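Local atomic coordinates of beta-galacturonidase (Eisenbergiella tayi, PDB entry 6NCW), a protein that hydrolyses glycosides of beta-linked galacturonic acid as a member of glycoside hydrolase family 2, and may also have beta-glucuronidase activity. Residues Glu6-Lys9 with Ile10-Thr13; Gly89-Asn93 with Ala94-Phe98; Lys103-Pro107 with Gly108-Leu112. All blocks are in the same frame, centred on the assembly; numbering follows the deposited sequence.

Contact 1: residues Glu6-Lys9 with Ile10-Thr13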
ATOM      1  N   GLU A   6      22.035  35.355  13.255  1.00 31.73           N
ATOM      2  CA  GLU A   6      21.564  36.697  12.913  1.00 31.02           C
ATOM      3  C   GLU A   6      22.576  37.382  12.005  1.00 30.43           C
ATOM      4  O   GLU A   6      23.769  37.452  12.317  1.00 28.16           O
ATOM      5  CB  GLU A   6      21.309  37.541  14.164  1.00 35.80           C
ATOM      6  CG  GLU A   6      20.129  37.051  15.018  1.00 37.45           C
ATOM      7  CD  GLU A   6      18.774  37.059  14.284  1.00 48.29           C
ATOM      8  OE1 GLU A   6      18.209  38.151  14.037  1.00 47.19           O
ATOM      9  OE2 GLU A   6      18.261  35.960  13.960  1.00 59.69           O
ATOM     10  N   THR A   7      22.099  37.865  10.867  1.00 27.16           N
ATOM     11  CA  THR A   7      22.961  38.535   9.909  1.00 30.20           C
ATOM     12  C   THR A   7      23.043  40.040  10.134  1.00 29.91           C
ATOM     13  O   THR A   7      23.720  40.721   9.358  1.00 29.17           O
ATOM     14  CB  THR A   7      22.474  38.266   8.486  1.00 27.50           C
ATOM     15  OG1 THR A   7      21.116  38.696   8.366  1.00 27.30           O
ATOM     16  CG2 THR A   7      22.569  36.777   8.171  1.00 27.72           C
ATOM     17  N   HIS A   8      22.354  40.569  11.145  1.00 28.62           N
ATOM     18  CA  HIS A   8      22.357  42.005  11.429  1.00 34.27           C
ATOM     19  C   HIS A   8      22.089  42.229  12.906  1.00 30.28           C
ATOM     20  O   HIS A   8      21.146  41.661  13.454  1.00 33.58           O
ATOM     21  CB  HIS A   8      21.292  42.753  10.622  1.00 30.40           C
ATOM     22  CG  HIS A   8      21.536  42.755   9.151  1.00 29.84           C
ATOM     23  ND1 HIS A   8      22.574  43.450   8.571  1.00 30.29           N
ATOM     24  CD2 HIS A   8      20.878  42.138   8.137  1.00 30.54           C
ATOM     25  CE1 HIS A   8      22.546  43.263   7.259  1.00 34.60           C
ATOM     26  NE2 HIS A   8      21.523  42.476   6.971  1.00 32.43           N
ATOM     27  N   LYS A   9      22.917  43.055  13.543  1.00 36.83           N
ATOM     28  CA  LYS A   9      22.585  43.639  14.837  1.00 34.64           C
ATOM     29  C   LYS A   9      22.309  45.132  14.751  1.00 39.25           C
ATOM     30  O   LYS A   9      21.446  45.627  15.474  1.00 46.15           O
ATOM     31  CB  LYS A   9      23.704  43.401  15.863  1.00 33.57           C
ATOM     32  CG  LYS A   9      23.959  41.929  16.271  1.00 41.81           C
ATOM     33  CD  LYS A   9      22.664  41.061  16.283  1.00 51.48           C
ATOM     34  CE  LYS A   9      22.789  39.810  17.182  1.00 42.34           C
ATOM     35  NZ  LYS A   9      24.193  39.289  17.219  1.00 44.78           N
ATOM     36  N   ILE A  10      22.983  45.849  13.850  1.00 35.13           N
ATOM     37  CA  ILE A  10      22.758  47.286  13.718  1.00 37.22           C
ATOM     38  C   ILE A  10      21.570  47.573  12.809  1.00 32.82           C
ATOM     39  O   ILE A  10      20.643  48.294  13.189  1.00 34.99           O
ATOM     40  CB  ILE A  10      24.036  47.993  13.217  1.00 40.02           C
ATOM     41  CG1 ILE A  10      25.115  47.993  14.301  1.00 35.05           C
ATOM     42  CG2 ILE A  10      23.730  49.420  12.797  1.00 33.04           C
ATOM     43  CD1 ILE A  10      26.435  48.538  13.833  1.00 42.54           C
ATOM     44  N   ARG A  11      21.578  47.036  11.593  1.00 29.19           N
ATOM     45  CA  ARG A  11      20.500  47.331  10.659  1.00 32.61           C
ATOM     46  C   ARG A  11      19.157  46.889  11.236  1.00 30.68           C
ATOM     47  O   ARG A  11      19.060  45.841  11.881  1.00 29.94           O
ATOM     48  CB  ARG A  11      20.757  46.645   9.316  1.00 33.96           C
ATOM     49  CG  ARG A  11      19.762  47.009   8.214  1.00 32.83           C
ATOM     50  CD  ARG A  11      20.038  46.202   6.943  1.00 28.49           C
ATOM     51  NE  ARG A  11      21.437  46.304   6.544  1.00 31.23           N
ATOM     52  CZ  ARG A  11      21.940  45.805   5.419  1.00 33.63           C
ATOM     53  NH1 ARG A  11      21.159  45.149   4.565  1.00 33.33           N
ATOM     54  NH2 ARG A  11      23.229  45.957   5.149  1.00 30.51           N
ATOM     55  N   LYS A  12      18.128  47.718  11.024  1.00 29.49           N
ATOM     56  CA  LYS A  12      16.766  47.394  11.446  1.00 33.59           C
ATOM     57  C   LYS A  12      16.143  46.481  10.400  1.00 35.82           C
ATOM     58  O   LYS A  12      15.973  46.891   9.241  1.00 30.05           O
ATOM     59  CB  LYS A  12      15.903  48.647  11.615  1.00 33.97           C
ATOM     60  CG  LYS A  12      16.635  49.921  12.009  1.00 46.22           C
ATOM     61  CD  LYS A  12      15.661  51.115  12.150  1.00 47.49           C
ATOM     62  CE  LYS A  12      16.404  52.471  12.229  1.00 51.72           C
ATOM     63  NZ  LYS A  12      16.921  52.970  10.903  1.00 47.31           N
ATOM     64  N   THR A  13      15.840  45.244  10.793  1.00 28.50           N
ATOM     65  CA  THR A  13      15.262  44.251   9.902  1.00 32.45           C
ATOM     66  C   THR A  13      14.112  43.551  10.610  1.00 28.59           C
ATOM     67  O   THR A  13      14.070  43.476  11.839  1.00 30.44           O
ATOM     68  CB  THR A  13      16.292  43.182   9.450  1.00 30.92           C
ATOM     69  OG1 THR A  13      16.551  42.281  10.531  1.00 32.88           O
ATOM     70  CG2 THR A  13      17.596  43.817   9.030  1.00 30.31           C
TER
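The loop that leads into strand 12-15, at the edge of the four-stranded sheet of the N-terminal beta-sandwich, turns so that H8 and R11 lie against each other three residues apart. K9 and I10 form the bend, and the CA atoms of H8 and R11 come within 5.7 Å. R11 CD sits over one face of the imidazole, 4.0 Å from the ring centroid and 13° off the normal, a CH-pi contact. Nearer the backbone, R11 CB packs 3.8 Å from H8 ND1. The chain of R11 runs straight as far as CD, then bends at chi3 (-52°), which turns a face of the guanidinium obliquely toward the CE1 end of the ring, the two planes 31° apart. T13 completes the cluster from the strand: its methyl CG2 reaches H8 CD2 at 3.8 Å, and the two side chains cross at about a right angle.

D246, on strand 245-251, holds the turn together. One of its carboxylate oxygens, OD2, accepts from both K9 N and I10 N. The other, OD1, takes R11 N and H8 ND1. R11 has its own set of partners, with salt bridges from NE to D245 and from NH1 to E145 and a hydrogen bond from NH2 to the carbonyl of L152.

The chemistry is that of a cation and an imidazole set among carboxylates. Three acids lie close by, so R11 is very probably charged. For H8 the influences oppose each other: D246 would tend to stabilise a second ring proton, whereas the guanidinium beside the ring would tend to discourage it. E145 belongs to the same sheet as strand 12-15, but through D245 and D246 the turn ties the first sandwich to the neighbouring immunoglobulin-like domain.

Contact 2: residues Gly89-Asn93 with Ala94-Phe98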
ATOM      1  N   GLY A  89       9.526  46.115  -8.656  1.00 31.04           N
ATOM      2  CA  GLY A  89      10.542  45.099  -8.863  1.00 30.60           C
ATOM      3  C   GLY A  89       9.957  43.877  -9.537  1.00 27.25           C
ATOM      4  O   GLY A  89       8.742  43.653  -9.532  1.00 28.18           O
ATOM      5  N   SER A  90      10.849  43.096 -10.134  1.00 26.63           N
ATOM      6  CA  SER A  90      10.450  41.843 -10.758  1.00 28.57           C
ATOM      7  C   SER A  90      11.635  40.890 -10.758  1.00 27.99           C
ATOM      8  O   SER A  90      12.789  41.300 -10.573  1.00 25.84           O
ATOM      9  CB  SER A  90       9.926  42.064 -12.177  1.00 29.77           C
ATOM     10  OG  SER A  90      10.998  42.280 -13.062  1.00 30.84           O
ATOM     11  N   HIS A  91      11.338  39.606 -10.965  1.00 25.78           N
ATOM     12  CA  HIS A  91      12.373  38.584 -10.866  1.00 25.31           C
ATOM     13  C   HIS A  91      11.953  37.327 -11.611  1.00 24.78           C
ATOM     14  O   HIS A  91      10.765  37.023 -11.729  1.00 25.23           O
ATOM     15  CB  HIS A  91      12.670  38.239  -9.405  1.00 25.16           C
ATOM     16  CG  HIS A  91      13.842  37.324  -9.221  1.00 26.91           C
ATOM     17  ND1 HIS A  91      13.704  35.985  -8.910  1.00 22.83           N
ATOM     18  CD2 HIS A  91      15.175  37.564  -9.269  1.00 23.28           C
ATOM     19  CE1 HIS A  91      14.903  35.444  -8.775  1.00 24.99           C
ATOM     20  NE2 HIS A  91      15.814  36.379  -8.993  1.00 23.55           N
ATOM     21  N   TYR A  92      12.952  36.614 -12.122  1.00 23.26           N
ATOM     22  CA  TYR A  92      12.780  35.293 -12.702  1.00 21.67           C
ATOM     23  C   TYR A  92      13.778  34.350 -12.048  1.00 24.26           C
ATOM     24  O   TYR A  92      14.935  34.733 -11.809  1.00 22.46           O
ATOM     25  CB  TYR A  92      12.992  35.281 -14.227  1.00 21.09           C
ATOM     26  CG  TYR A  92      12.886  33.893 -14.817  1.00 21.51           C
ATOM     27  CD1 TYR A  92      11.659  33.398 -15.224  1.00 23.91           C
ATOM     28  CD2 TYR A  92      14.011  33.055 -14.934  1.00 24.57           C
ATOM     29  CE1 TYR A  92      11.537  32.110 -15.754  1.00 22.02           C
ATOM     30  CE2 TYR A  92      13.901  31.754 -15.461  1.00 21.13           C
ATOM     31  CZ  TYR A  92      12.657  31.289 -15.866  1.00 21.01           C
ATOM     32  OH  TYR A  92      12.496  30.011 -16.402  1.00 21.81           O
ATOM     33  N   ASN A  93      13.301  33.122 -11.763  1.00 24.76           N
ATOM     34  CA  ASN A  93      14.016  31.964 -11.211  1.00 20.64           C
ATOM     35  C   ASN A  93      13.631  31.766  -9.752  1.00 22.42           C
ATOM     36  O   ASN A  93      13.831  32.654  -8.917  1.00 23.71           O
ATOM     37  CB  ASN A  93      15.537  32.070 -11.330  1.00 20.09           C
ATOM     38  CG  ASN A  93      16.236  30.721 -11.148  1.00 22.90           C
ATOM     39  OD1 ASN A  93      15.852  29.720 -11.763  1.00 27.35           O
ATOM     40  ND2 ASN A  93      17.265  30.693 -10.317  1.00 20.97           N
ATOM     41  N   ALA A  94      13.094  30.587  -9.441  1.00 21.32           N
ATOM     42  CA  ALA A  94      12.517  30.330  -8.127  1.00 20.57           C
ATOM     43  C   ALA A  94      13.568  30.231  -7.034  1.00 22.79           C
ATOM     44  O   ALA A  94      13.226  30.315  -5.849  1.00 22.87           O
ATOM     45  CB  ALA A  94      11.708  29.026  -8.159  1.00 20.95           C
ATOM     46  N   TYR A  95      14.828  30.033  -7.394  1.00 19.25           N
ATOM     47  CA  TYR A  95      15.764  29.410  -6.484  1.00 20.34           C
ATOM     48  C   TYR A  95      16.892  30.322  -6.030  1.00 21.49           C
ATOM     49  O   TYR A  95      17.747  29.870  -5.264  1.00 20.20           O
ATOM     50  CB  TYR A  95      16.341  28.141  -7.138  1.00 21.24           C
ATOM     51  CG  TYR A  95      15.305  27.171  -7.654  1.00 18.94           C
ATOM     52  CD1 TYR A  95      14.533  26.411  -6.776  1.00 19.67           C
ATOM     53  CD2 TYR A  95      15.112  26.989  -9.030  1.00 21.51           C
ATOM     54  CE1 TYR A  95      13.588  25.480  -7.253  1.00 18.62           C
ATOM     55  CE2 TYR A  95      14.184  26.073  -9.515  1.00 19.60           C
ATOM     56  CZ  TYR A  95      13.420  25.329  -8.627  1.00 23.23           C
ATOM     57  OH  TYR A  95      12.497  24.433  -9.119  1.00 21.39           O
ATOM     58  N   THR A  96      16.914  31.588  -6.469  1.00 21.75           N
ATOM     59  CA  THR A  96      17.929  32.547  -6.079  1.00 21.42           C
ATOM     60  C   THR A  96      17.275  33.794  -5.475  1.00 24.59           C
ATOM     61  O   THR A  96      16.170  34.179  -5.872  1.00 20.22           O
ATOM     62  CB  THR A  96      18.805  32.948  -7.274  1.00 23.07           C
ATOM     63  OG1 THR A  96      17.980  33.235  -8.414  1.00 20.71           O
ATOM     64  CG2 THR A  96      19.788  31.815  -7.627  1.00 23.17           C
ATOM     65  N   PRO A  97      17.920  34.422  -4.498  1.00 26.10           N
ATOM     66  CA  PRO A  97      17.316  35.583  -3.835  1.00 24.32           C
ATOM     67  C   PRO A  97      17.475  36.847  -4.668  1.00 24.68           C
ATOM     68  O   PRO A  97      18.320  36.938  -5.563  1.00 23.11           O
ATOM     69  CB  PRO A  97      18.096  35.690  -2.517  1.00 23.67           C
ATOM     70  CG  PRO A  97      19.417  35.059  -2.804  1.00 23.01           C
ATOM     71  CD  PRO A  97      19.230  34.059  -3.928  1.00 21.49           C
ATOM     72  N   PHE A  98      16.607  37.810  -4.386  1.00 21.80           N
ATOM     73  CA  PHE A  98      16.645  39.116  -5.042  1.00 28.70           C
ATOM     74  C   PHE A  98      16.116  40.144  -4.053  1.00 28.42           C
ATOM     75  O   PHE A  98      15.575  39.790  -3.002  1.00 29.87           O
ATOM     76  CB  PHE A  98      15.837  39.139  -6.359  1.00 25.49           C
ATOM     77  CG  PHE A  98      14.327  38.888  -6.190  1.00 27.00           C
ATOM     78  CD1 PHE A  98      13.828  37.597  -6.057  1.00 23.64           C
ATOM     79  CD2 PHE A  98      13.425  39.945  -6.198  1.00 20.36           C
ATOM     80  CE1 PHE A  98      12.457  37.363  -5.934  1.00 22.97           C
ATOM     81  CE2 PHE A  98      12.058  39.730  -6.069  1.00 23.68           C
ATOM     82  CZ  PHE A  98      11.566  38.429  -5.938  1.00 24.91           C
TER
HETATM   83  O   HOH W   1      13.276  33.866  -6.388  1.00 22.04           O
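The imidazole of H91 and the phenyl of F98 lie almost parallel, their planes 10° apart and their centroids 4.0 Å apart, in an offset stack. The offset leaves H91 CB, rather than the imidazole, over the middle of the F98 face, 3.4 Å from the centroid. H91 CG lies anti to the backbone N (chi1 -173°), which lays the ring back over F98. At the imidazole edge, T96 OG1 lies in the ring plane, 3.8 Å from H91 CE1. A water at the edge of the F98 ring donates toward N93 O (2.9 Å) and T96 O (3.0 Å), though these compete with other acceptors for its protons. A94 CB lies over one face of the neighbouring Y95 ring.

Between N93 and T96 the amide works as a donor: ND2 to OG1 is 3.3 Å and nearly straight at 169°, with the hydroxyl in the amide plane. N93 OD1 is taken by H335.

The stack closes a beta-arch, the chain passing from strand 86-92 in one sheet of the sandwich to strand 98-105 in the other. T96 OG1 and H91 NE2 both hydrogen-bond to E359 OE2 on helix 349-364. That shared carboxylate fixes the rotation of the imidazole, would tend to favour its protonated form, and fastens the arch to the TIM barrel.

Contact 3: residues Lys103-Pro107 with Gly108-Leu112; sequences KDIRP and GIHQL
R106 NH2 gives the shortest sound polar bond here, to the carbonyl oxygen of I109, 2.8 Å away with an N-H...O angle of 153°. The oxygen lies close to the guanidinium plane, at its edge, while NH2 stands tilted from the plane of the carbonyl. R106 gets there by a bent chain: chi2, at 131°, lies well away from a staggered value, and the side chain slides past H110 in the opposite direction. H110 ND1 lies over one face of the guanidinium, toward its rim and 3.6 Å from R106 CZ, with the planes 32° apart. I105 CD1 sits over one face of the imidazole, 3.5 Å from the ring centroid in a CH-pi contact. The guanidinium is on the other side of the ring plane, but displaced past the ND1 edge.

Its two nitrogens are both engaged. H110 NE2 gives a weak, strongly bent bond to R106 O at 2.9 Å, and also bonds to the carbonyl of A64; ND1 bonds to D84. Carbonyls at one nitrogen and a carboxylate at the other would suit a doubly protonated ring, with D84 offsetting the charge. G108 takes backbone angles natural to glycine in the turn just before strand 109-117.

In the fold, the turn links two sheets of the N-terminal sandwich. Strand 98-105 runs at the edge of the four-stranded sheet and ends in a G1 bulge, D104 and I105 both facing G66. Beyond the turn, strand 109-117 enters the six-stranded sheet between strands 55-63 and 78-83, where the H110 ring meets that of F62.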
ATOM      1  N   LYS A 103      13.462  54.259  -2.109  1.00 37.96           N
ATOM      2  CA  LYS A 103      14.036  55.456  -1.519  1.00 41.61           C
ATOM      3  C   LYS A 103      12.945  56.313  -0.898  1.00 39.46           C
ATOM      4  O   LYS A 103      11.917  56.577  -1.530  1.00 37.61           O
ATOM      5  CB  LYS A 103      14.820  56.244  -2.569  1.00 43.19           C
ATOM      6  CG  LYS A 103      16.176  55.624  -2.882  1.00 38.93           C
ATOM      7  CD  LYS A 103      16.803  56.221  -4.136  1.00 44.27           C
ATOM      8  CE  LYS A 103      18.272  55.843  -4.238  1.00 48.38           C
ATOM      9  NZ  LYS A 103      18.926  56.416  -5.446  1.00 55.98           N
ATOM     10  N   ASP A 104      13.153  56.672   0.368  1.00 41.59           N
ATOM     11  CA  ASP A 104      12.425  57.727   1.071  1.00 42.93           C
ATOM     12  C   ASP A 104      10.909  57.599   0.889  1.00 45.12           C
ATOM     13  O   ASP A 104      10.248  58.437   0.271  1.00 45.22           O
ATOM     14  CB  ASP A 104      12.951  59.090   0.611  1.00 47.13           C
ATOM     15  CG  ASP A 104      12.419  60.237   1.446  1.00 53.18           C
ATOM     16  OD1 ASP A 104      11.639  61.044   0.899  1.00 47.98           O
ATOM     17  OD2 ASP A 104      12.770  60.321   2.643  1.00 59.95           O
ATOM     18  N   ILE A 105      10.363  56.506   1.460  1.00 45.61           N
ATOM     19  CA  ILE A 105       8.922  56.266   1.421  1.00 41.90           C
ATOM     20  C   ILE A 105       8.288  56.988   2.600  1.00 38.64           C
ATOM     21  O   ILE A 105       8.919  57.176   3.644  1.00 39.26           O
ATOM     22  CB  ILE A 105       8.573  54.756   1.441  1.00 42.75           C
ATOM     23  CG1 ILE A 105       8.712  54.172   2.850  1.00 35.18           C
ATOM     24  CG2 ILE A 105       9.454  53.967   0.481  1.00 41.19           C
ATOM     25  CD1 ILE A 105       8.276  52.738   2.939  1.00 42.50           C
ATOM     26  N   ARG A 106       7.022  57.372   2.437  1.00 43.83           N
ATOM     27  CA  ARG A 106       6.279  58.016   3.510  1.00 44.63           C
ATOM     28  C   ARG A 106       6.213  57.099   4.733  1.00 48.05           C
ATOM     29  O   ARG A 106       6.246  55.873   4.599  1.00 50.88           O
ATOM     30  CB  ARG A 106       4.865  58.358   3.041  1.00 47.59           C
ATOM     31  CG  ARG A 106       4.016  57.130   2.753  1.00 53.76           C
ATOM     32  CD  ARG A 106       2.647  57.202   3.429  1.00 55.81           C
ATOM     33  NE  ARG A 106       1.975  55.898   3.475  1.00 59.04           N
ATOM     34  CZ  ARG A 106       1.562  55.227   2.399  1.00 57.55           C
ATOM     35  NH1 ARG A 106       1.763  55.726   1.180  1.00 57.48           N
ATOM     36  NH2 ARG A 106       0.956  54.053   2.539  1.00 53.09           N
ATOM     37  N   PRO A 107       6.142  57.661   5.938  1.00 50.63           N
ATOM     38  CA  PRO A 107       5.993  56.820   7.129  1.00 44.83           C
ATOM     39  C   PRO A 107       4.595  56.227   7.192  1.00 45.49           C
ATOM     40  O   PRO A 107       3.670  56.678   6.515  1.00 51.39           O
ATOM     41  CB  PRO A 107       6.245  57.795   8.286  1.00 47.17           C
ATOM     42  CG  PRO A 107       5.803  59.113   7.738  1.00 49.52           C
ATOM     43  CD  PRO A 107       6.177  59.097   6.278  1.00 47.84           C
ATOM     44  N   GLY A 108       4.452  55.181   8.003  1.00 40.73           N
ATOM     45  CA  GLY A 108       3.150  54.569   8.199  1.00 44.20           C
ATOM     46  C   GLY A 108       2.984  53.179   7.610  1.00 44.19           C
ATOM     47  O   GLY A 108       3.961  52.440   7.439  1.00 44.88           O
ATOM     48  N   ILE A 109       1.741  52.817   7.305  1.00 42.35           N
ATOM     49  CA  ILE A 109       1.395  51.467   6.880  1.00 43.09           C
ATOM     50  C   ILE A 109       1.411  51.411   5.359  1.00 44.27           C
ATOM     51  O   ILE A 109       0.795  52.251   4.690  1.00 42.33           O
ATOM     52  CB  ILE A 109       0.020  51.052   7.435  1.00 43.15           C
ATOM     53  CG1 ILE A 109       0.147  50.386   8.809  1.00 40.28           C
ATOM     54  CG2 ILE A 109      -0.649  50.071   6.497  1.00 40.10           C
ATOM     55  CD1 ILE A 109       0.793  51.229   9.874  1.00 49.16           C
ATOM     56  N   HIS A 110       2.113  50.420   4.810  1.00 36.87           N
ATOM     57  CA  HIS A 110       2.183  50.210   3.372  1.00 40.66           C
ATOM     58  C   HIS A 110       1.569  48.867   2.988  1.00 38.91           C
ATOM     59  O   HIS A 110       1.463  47.948   3.806  1.00 37.02           O
ATOM     60  CB  HIS A 110       3.631  50.288   2.891  1.00 35.76           C
ATOM     61  CG  HIS A 110       4.323  51.544   3.313  1.00 44.31           C
ATOM     62  ND1 HIS A 110       4.191  52.731   2.624  1.00 44.99           N
ATOM     63  CD2 HIS A 110       5.122  51.811   4.374  1.00 43.59           C
ATOM     64  CE1 HIS A 110       4.898  53.669   3.228  1.00 42.57           C
ATOM     65  NE2 HIS A 110       5.469  53.139   4.295  1.00 43.80           N
ATOM     66  N   GLN A 111       1.159  48.765   1.725  1.00 33.14           N
ATOM     67  CA  GLN A 111       0.624  47.528   1.168  1.00 36.94           C
ATOM     68  C   GLN A 111       1.697  46.869   0.312  1.00 36.28           C
ATOM     69  O   GLN A 111       2.215  47.491  -0.621  1.00 34.35           O
ATOM     70  CB  GLN A 111      -0.629  47.786   0.338  1.00 34.91           C
ATOM     71  CG  GLN A 111      -1.882  48.013   1.172  1.00 43.56           C
ATOM     72  CD  GLN A 111      -1.863  49.363   1.868  1.00 53.90           C
ATOM     73  OE1 GLN A 111      -1.400  50.367   1.299  1.00 53.50           O
ATOM     74  NE2 GLN A 111      -2.347  49.397   3.111  1.00 53.86           N
ATOM     75  N   LEU A 112       2.031  45.624   0.641  1.00 32.88           N
ATOM     76  CA  LEU A 112       2.939  44.799  -0.149  1.00 27.61           C
ATOM     77  C   LEU A 112       2.131  43.749  -0.897  1.00 29.13           C
ATOM     78  O   LEU A 112       1.313  43.038  -0.295  1.00 27.89           O
ATOM     79  CB  LEU A 112       3.978  44.115   0.737  1.00 25.35           C
ATOM     80  CG  LEU A 112       4.959  43.192   0.006  1.00 28.63           C
ATOM     81  CD1 LEU A 112       5.711  43.930  -1.096  1.00 24.94           C
ATOM     82  CD2 LEU A 112       5.935  42.586   1.004  1.00 25.01           C
TER

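All three contacts belong to the N-terminal beta-sandwich and follow one another along the chain without touching. Contacts 2 and 3 lie at the two ends of strand 98-105, their centres about 22 Å apart and their nearest atoms about 9 Å. Contact 1 leads into strand 12-15, at the opposite edge of the same four-stranded sheet; its centre is about 23 Å from that of contact 2 and 20 Å from that of contact 3. Only contact 2 comes near the galacturonate site: the Y95 side chain is about 8 Å from that of H312, 9 Å from that of R337 and 11 Å from a bound glycerol. Contacts 1 and 3 are structural, at the surface.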